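Local atomic coordinates of Lin2722 protein (Listeria innocua, PDB entry 3DS8), a protein that is of unknown function but has an alpha/beta hydrolase fold and a putative serine-hydrolase-like catalytic triad, so it may be a hydrolase. Residues 72-77 with 108-113; 79-84 with 118-123. One frame throughout, in Å; residues are numbered along the deposited sequence.

How the contacts relate
Along the chain, the start of helix 73-91, with its N-cap Thr72, supplies residues 72-77, and the helix then 79-84; strand 95-101 follows, helix 103-114 carries residues 108-113, and the loop into strand 123-130 holds residues 118-123. Contact 1 closes a loop of 30 residues from the start of the first helix to the second, and contact 2 one of 33 residues from the middle of the first helix to the exit from the second. The segments alternate, so the two closures cross. Tyr111 joins them: its OH hydrogen-bonds Pro122 O at 2.8 Å, while its ring packs on Leu80. Helix 73-91 is thus tied to both the neighbouring helix and the approach to the next strand.

Contact 1 (72-77 with 108-113); sequences TPDDWS and LTYYAE
Asp74, whose CB lies over the ring of Tyr110, accepts a 2.7 Å hydrogen bond from Thr72 OG1 at its OD1. Thr72 is the N-cap of helix 73-91, and its hydroxyl meets OD1 on the anti side, well out of the carboxylate plane. The carboxylate is swung into the slot between the backbone N and the carbonyl carbon (chi1 59°), which turns it back toward the cap and leaves the CB methylene to do the touching. That CB makes a CH-pi contact, 3.7 Å from the Tyr110 ring centroid and only 9° off the normal. Pro73 packs beside it, off the centre of the ring, its CB 4.2 Å from Tyr110 CE2. One turn on, Ser77 sets its OG against the second helix, 3.4 Å from Tyr110 CB and 3.2 Å from Tyr111 N; the angle to that N is too poor for a hydrogen bond, so this is close packing. The small side chain is consistent with the close approach of the backbones, with CA atoms of Ser77 and Tyr111 5.5 Å apart. The short axes cross at -56°, 8.3 Å apart. Helix 103-114 follows a probable nucleophile elbow of the alpha/beta hydrolase fold. Phe161 and Tyr160 of helix 156-163 meet the Tyr110 ring, while Leu108 and Ala112 rest on strand 123-130.

Contact 2 (79-84 with 118-123); sequences WLKIAM and DKTVPT
Lys81 runs across both Asp118 and Val121 at about a right angle, and its CD and CE methylenes do most of the touching. The chain leaves the helix with CG anti to the backbone N (chi1 156°), then bends at chi2 and again at chi4. CD lies 3.5 Å from Val121 CG1, and CE passes close to Asp118 OD2. The salt bridge from NZ to that same OD2 is long, at 3.7 Å. A water fills in between the charges: it accepts from Lys81 NZ at 2.8 Å and donates to Asp118 OD2 at 2.7 Å. NZ also forms a salt bridge with Glu85, one helical turn on.

The other carboxylate oxygen is occupied within its own loop. Asp118 OD1 takes Thr120 N at 2.9 Å (155°), an Asx turn, and Thr120 OG1 at 2.6 Å, both from the same face of the carboxylate. This double grip restrains the rotation of the acid and probably steadies the type I turn from Asp118 to Val121, whose own backbone bond is weak. In the alpha/beta hydrolase fold, the turn belongs to the loop that leads from helix 103-114 into strand 123-130.

Farther along helix 73-91, the selenomethionine Met84 meets Pro122 and Val121 through its CB, 3.8 Å from Pro122 CD. Its chain then bends away from the loop, and the residue packs on Phe64, Met96 and Tyr111, while Val121 also packs on Tyr111.

Contact 1 (72-77 with 108-113)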
loop_
_atom_site.group_PDB
_atom_site.type_symbol
_atom_site.label_atom_id
_atom_site.label_comp_id
_atom_site.label_asym_id
_atom_site.label_seq_id
_atom_site.Cartn_x
_atom_site.Cartn_y
_atom_site.Cartn_z
ATOM N N THR A 72 6.902 10.129 9.457
ATOM C CA THR A 72 7.304 8.733 9.384
ATOM C C THR A 72 6.084 7.852 9.131
ATOM O O THR A 72 4.968 8.181 9.513
ATOM C CB THR A 72 7.948 8.249 10.712
ATOM O OG1 THR A 72 6.961 8.242 11.763
ATOM C CG2 THR A 72 9.085 9.184 11.103
ATOM N N PRO A 73 6.309 6.719 8.486
ATOM C CA PRO A 73 5.174 5.867 8.180
ATOM C C PRO A 73 4.475 5.354 9.433
ATOM O O PRO A 73 3.258 5.119 9.383
ATOM C CB PRO A 73 5.759 4.749 7.352
ATOM C CG PRO A 73 7.197 4.804 7.500
ATOM C CD PRO A 73 7.582 6.187 7.961
ATOM N N ASP A 74 5.202 5.171 10.543
ATOM C CA ASP A 74 4.504 4.739 11.753
ATOM C C ASP A 74 3.668 5.848 12.366
ATOM O O ASP A 74 2.579 5.570 12.908
ATOM C CB ASP A 74 5.412 4.007 12.763
ATOM C CG ASP A 74 6.555 4.803 13.251
ATOM O OD1 ASP A 74 7.049 5.691 12.546
ATOM O OD2 ASP A 74 7.034 4.455 14.363
ATOM N N ASP A 75 4.092 7.113 12.235
ATOM C CA ASP A 75 3.194 8.228 12.607
ATOM C C ASP A 75 1.946 8.288 11.700
ATOM O O ASP A 75 0.790 8.444 12.194
ATOM C CB ASP A 75 3.913 9.548 12.578
ATOM C CG ASP A 75 4.780 9.758 13.835
ATOM O OD1 ASP A 75 4.580 9.068 14.841
ATOM O OD2 ASP A 75 5.648 10.590 13.802
ATOM N N TRP A 76 2.169 8.120 10.410
ATOM C CA TRP A 76 1.043 8.043 9.468
ATOM C C TRP A 76 0.045 6.935 9.868
ATOM O O TRP A 76 -1.172 7.146 9.856
ATOM C CB TRP A 76 1.533 7.815 8.041
ATOM C CG TRP A 76 1.988 9.048 7.352
ATOM C CD1 TRP A 76 2.224 10.276 7.878
ATOM C CD2 TRP A 76 2.277 9.140 5.963
ATOM N NE1 TRP A 76 2.660 11.148 6.888
ATOM C CE2 TRP A 76 2.691 10.465 5.697
ATOM C CE3 TRP A 76 2.190 8.226 4.906
ATOM C CZ2 TRP A 76 3.060 10.895 4.412
ATOM C CZ3 TRP A 76 2.538 8.659 3.622
ATOM C CH2 TRP A 76 2.989 9.974 3.398
ATOM N N SER A 77 0.551 5.752 10.171
ATOM C CA SER A 77 -0.328 4.641 10.556
ATOM C C SER A 77 -1.198 4.963 11.759
ATOM O O SER A 77 -2.385 4.620 11.780
ATOM C CB SER A 77 0.498 3.417 10.828
ATOM O OG SER A 77 -0.306 2.309 11.183
ATOM N N LEU A 108 0.380 1.604 5.443
ATOM C CA LEU A 108 -0.560 0.501 5.397
ATOM C C LEU A 108 -0.021 -0.772 6.048
ATOM O O LEU A 108 -0.796 -1.571 6.546
ATOM C CB LEU A 108 -0.993 0.228 3.959
ATOM C CG LEU A 108 -1.886 1.266 3.264
ATOM C CD1 LEU A 108 -2.017 0.975 1.762
ATOM C CD2 LEU A 108 -3.265 1.337 3.955
ATOM N N THR A 109 1.283 -1.019 5.913
ATOM C CA THR A 109 1.903 -2.220 6.460
ATOM C C THR A 109 1.943 -2.156 8.006
ATOM O O THR A 109 1.561 -3.116 8.700
ATOM C CB THR A 109 3.298 -2.406 5.866
ATOM O OG1 THR A 109 3.180 -2.502 4.440
ATOM C CG2 THR A 109 4.013 -3.669 6.438
ATOM N N TYR A 110 2.302 -1.017 8.554
ATOM C CA TYR A 110 2.114 -0.809 9.991
ATOM C C TYR A 110 0.649 -0.994 10.396
ATOM O O TYR A 110 0.350 -1.614 11.402
ATOM C CB TYR A 110 2.560 0.604 10.405
ATOM C CG TYR A 110 4.021 0.720 10.628
ATOM C CD1 TYR A 110 4.601 0.184 11.765
ATOM C CD2 TYR A 110 4.840 1.376 9.712
ATOM C CE1 TYR A 110 5.968 0.297 11.976
ATOM C CE2 TYR A 110 6.206 1.500 9.925
ATOM C CZ TYR A 110 6.760 0.953 11.040
ATOM O OH TYR A 110 8.125 1.063 11.320
ATOM N N TYR A 111 -0.285 -0.443 9.616
ATOM C CA TYR A 111 -1.734 -0.605 9.942
ATOM C C TYR A 111 -2.144 -2.088 9.939
ATOM O O TYR A 111 -2.853 -2.567 10.809
ATOM C CB TYR A 111 -2.536 0.189 8.912
ATOM C CG TYR A 111 -4.035 0.262 9.147
ATOM C CD1 TYR A 111 -4.611 1.348 9.796
ATOM C CD2 TYR A 111 -4.873 -0.755 8.671
ATOM C CE1 TYR A 111 -6.012 1.401 9.967
ATOM C CE2 TYR A 111 -6.262 -0.725 8.835
ATOM C CZ TYR A 111 -6.820 0.349 9.476
ATOM O OH TYR A 111 -8.182 0.360 9.582
ATOM N N ALA A 112 -1.651 -2.831 8.958
ATOM C CA ALA A 112 -1.931 -4.239 8.842
ATOM C C ALA A 112 -1.405 -5.023 10.028
ATOM O O ALA A 112 -2.067 -5.988 10.495
ATOM C CB ALA A 112 -1.311 -4.775 7.549
ATOM N N GLU A 113 -0.219 -4.652 10.499
ATOM C CA GLU A 113 0.373 -5.343 11.641
ATOM C C GLU A 113 -0.159 -4.914 12.989
ATOM O O GLU A 113 -0.162 -5.735 13.925
ATOM C CB GLU A 113 1.913 -5.272 11.620
ATOM C CG GLU A 113 2.506 -6.110 10.491
ATOM C CD GLU A 113 3.979 -6.309 10.592
ATOM O OE1 GLU A 113 4.630 -5.527 11.328
ATOM O OE2 GLU A 113 4.493 -7.279 9.954
#

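Contact 2 (79-84 with 118-123)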
loop_
_atom_site.group_PDB
_atom_site.type_symbol
_atom_site.label_atom_id
_atom_site.label_comp_id
_atom_site.label_asym_id
_atom_site.label_seq_id
_atom_site.Cartn_x
_atom_site.Cartn_y
_atom_site.Cartn_z
ATOM N N TRP A 79 -2.107 7.994 12.772
ATOM C CA TRP A 79 -3.086 8.999 12.344
ATOM C C TRP A 79 -4.182 8.400 11.448
ATOM O O TRP A 79 -5.365 8.770 11.555
ATOM C CB TRP A 79 -2.400 10.172 11.657
ATOM C CG TRP A 79 -1.402 10.834 12.510
ATOM C CD1 TRP A 79 -1.386 10.901 13.880
ATOM C CD2 TRP A 79 -0.251 11.541 12.058
ATOM N NE1 TRP A 79 -0.252 11.585 14.309
ATOM C CE2 TRP A 79 0.452 11.992 13.205
ATOM C CE3 TRP A 79 0.264 11.833 10.806
ATOM C CZ2 TRP A 79 1.635 12.738 13.108
ATOM C CZ3 TRP A 79 1.455 12.559 10.715
ATOM C CH2 TRP A 79 2.100 13.028 11.847
ATOM N N LEU A 80 -3.788 7.472 10.587
ATOM C CA LEU A 80 -4.742 6.733 9.763
ATOM C C LEU A 80 -5.745 5.975 10.633
ATOM O O LEU A 80 -6.947 6.024 10.361
ATOM C CB LEU A 80 -3.996 5.776 8.837
ATOM C CG LEU A 80 -4.809 4.874 7.907
ATOM C CD1 LEU A 80 -5.619 5.744 6.955
ATOM C CD2 LEU A 80 -3.867 3.952 7.153
ATOM N N LYS A 81 -5.264 5.284 11.669
ATOM C CA LYS A 81 -6.156 4.581 12.611
ATOM C C LYS A 81 -7.213 5.507 13.195
ATOM O O LYS A 81 -8.381 5.183 13.246
ATOM C CB LYS A 81 -5.349 3.937 13.762
ATOM C CG LYS A 81 -6.099 3.675 15.110
ATOM C CD LYS A 81 -6.709 2.351 15.108
ATOM C CE LYS A 81 -7.141 1.885 16.510
ATOM N NZ LYS A 81 -7.281 2.867 17.640
ATOM N N ILE A 82 -6.797 6.692 13.622
ATOM C CA ILE A 82 -7.717 7.656 14.218
ATOM C C ILE A 82 -8.804 8.030 13.204
ATOM O O ILE A 82 -9.995 8.053 13.525
ATOM C CB ILE A 82 -6.968 8.910 14.725
ATOM C CG1 ILE A 82 -6.050 8.524 15.912
ATOM C CG2 ILE A 82 -7.944 10.021 15.117
ATOM C CD1 ILE A 82 -5.022 9.607 16.288
ATOM N N ALA A 83 -8.381 8.279 11.981
ATOM C CA ALA A 83 -9.298 8.622 10.889
ATOM C C ALA A 83 -10.188 7.436 10.478
ATOM O O ALA A 83 -11.392 7.613 10.176
ATOM C CB ALA A 83 -8.507 9.142 9.708
HETATM N N MSE A 84 -9.620 6.243 10.452
HETATM C CA MSE A 84 -10.404 5.029 10.157
HETATM C C MSE A 84 -11.450 4.713 11.228
HETATM O O MSE A 84 -12.519 4.191 10.879
HETATM C CB MSE A 84 -9.507 3.816 9.955
HETATM C CG MSE A 84 -8.634 3.913 8.734
HETATM SE SE MSE A 84 -9.681 4.203 7.038
HETATM C CE MSE A 84 -9.592 6.203 6.923
ATOM N N ASP A 118 -8.628 -5.119 15.651
ATOM C CA ASP A 118 -9.299 -3.975 16.258
ATOM C C ASP A 118 -10.617 -3.738 15.536
ATOM O O ASP A 118 -10.618 -3.266 14.411
ATOM C CB ASP A 118 -8.390 -2.737 16.184
ATOM C CG ASP A 118 -8.926 -1.573 16.978
ATOM O OD1 ASP A 118 -10.174 -1.478 17.137
ATOM O OD2 ASP A 118 -8.104 -0.762 17.472
ATOM N N LYS A 119 -11.729 -4.051 16.214
ATOM C CA LYS A 119 -13.068 -3.942 15.638
ATOM C C LYS A 119 -13.552 -2.501 15.448
ATOM O O LYS A 119 -14.566 -2.282 14.816
ATOM C CB LYS A 119 -14.075 -4.729 16.489
ATOM C CG LYS A 119 -13.854 -6.241 16.414
ATOM C CD LYS A 119 -14.570 -6.970 17.522
ATOM C CE LYS A 119 -14.227 -8.474 17.515
ATOM N NZ LYS A 119 -14.405 -9.071 18.863
ATOM N N THR A 120 -12.834 -1.516 15.980
ATOM C CA THR A 120 -13.226 -0.113 15.785
ATOM C C THR A 120 -12.727 0.482 14.465
ATOM O O THR A 120 -13.106 1.596 14.109
ATOM C CB THR A 120 -12.727 0.785 16.925
ATOM O OG1 THR A 120 -11.293 0.894 16.850
ATOM C CG2 THR A 120 -13.220 0.244 18.279
ATOM N N VAL A 121 -11.857 -0.234 13.747
ATOM C CA VAL A 121 -11.461 0.223 12.410
ATOM C C VAL A 121 -11.661 -0.891 11.371
ATOM O O VAL A 121 -11.687 -2.060 11.742
ATOM C CB VAL A 121 -9.977 0.713 12.383
ATOM C CG1 VAL A 121 -9.757 1.850 13.391
ATOM C CG2 VAL A 121 -9.018 -0.449 12.656
ATOM N N PRO A 122 -11.769 -0.526 10.079
ATOM C CA PRO A 122 -11.929 -1.591 9.088
ATOM C C PRO A 122 -10.680 -2.472 8.996
ATOM O O PRO A 122 -9.546 -1.992 9.097
ATOM C CB PRO A 122 -12.201 -0.833 7.807
ATOM C CG PRO A 122 -12.590 0.570 8.252
ATOM C CD PRO A 122 -11.744 0.788 9.423
ATOM N N THR A 123 -10.881 -3.759 8.803
ATOM C CA THR A 123 -9.754 -4.668 8.671
ATOM C C THR A 123 -9.198 -4.482 7.244
ATOM O O THR A 123 -9.972 -4.460 6.287
ATOM C CB THR A 123 -10.177 -6.135 8.791
ATOM O OG1 THR A 123 -11.135 -6.418 7.782
ATOM C CG2 THR A 123 -10.812 -6.424 10.066
HETATM O O HOH W 1 -8.932 1.221 19.174
#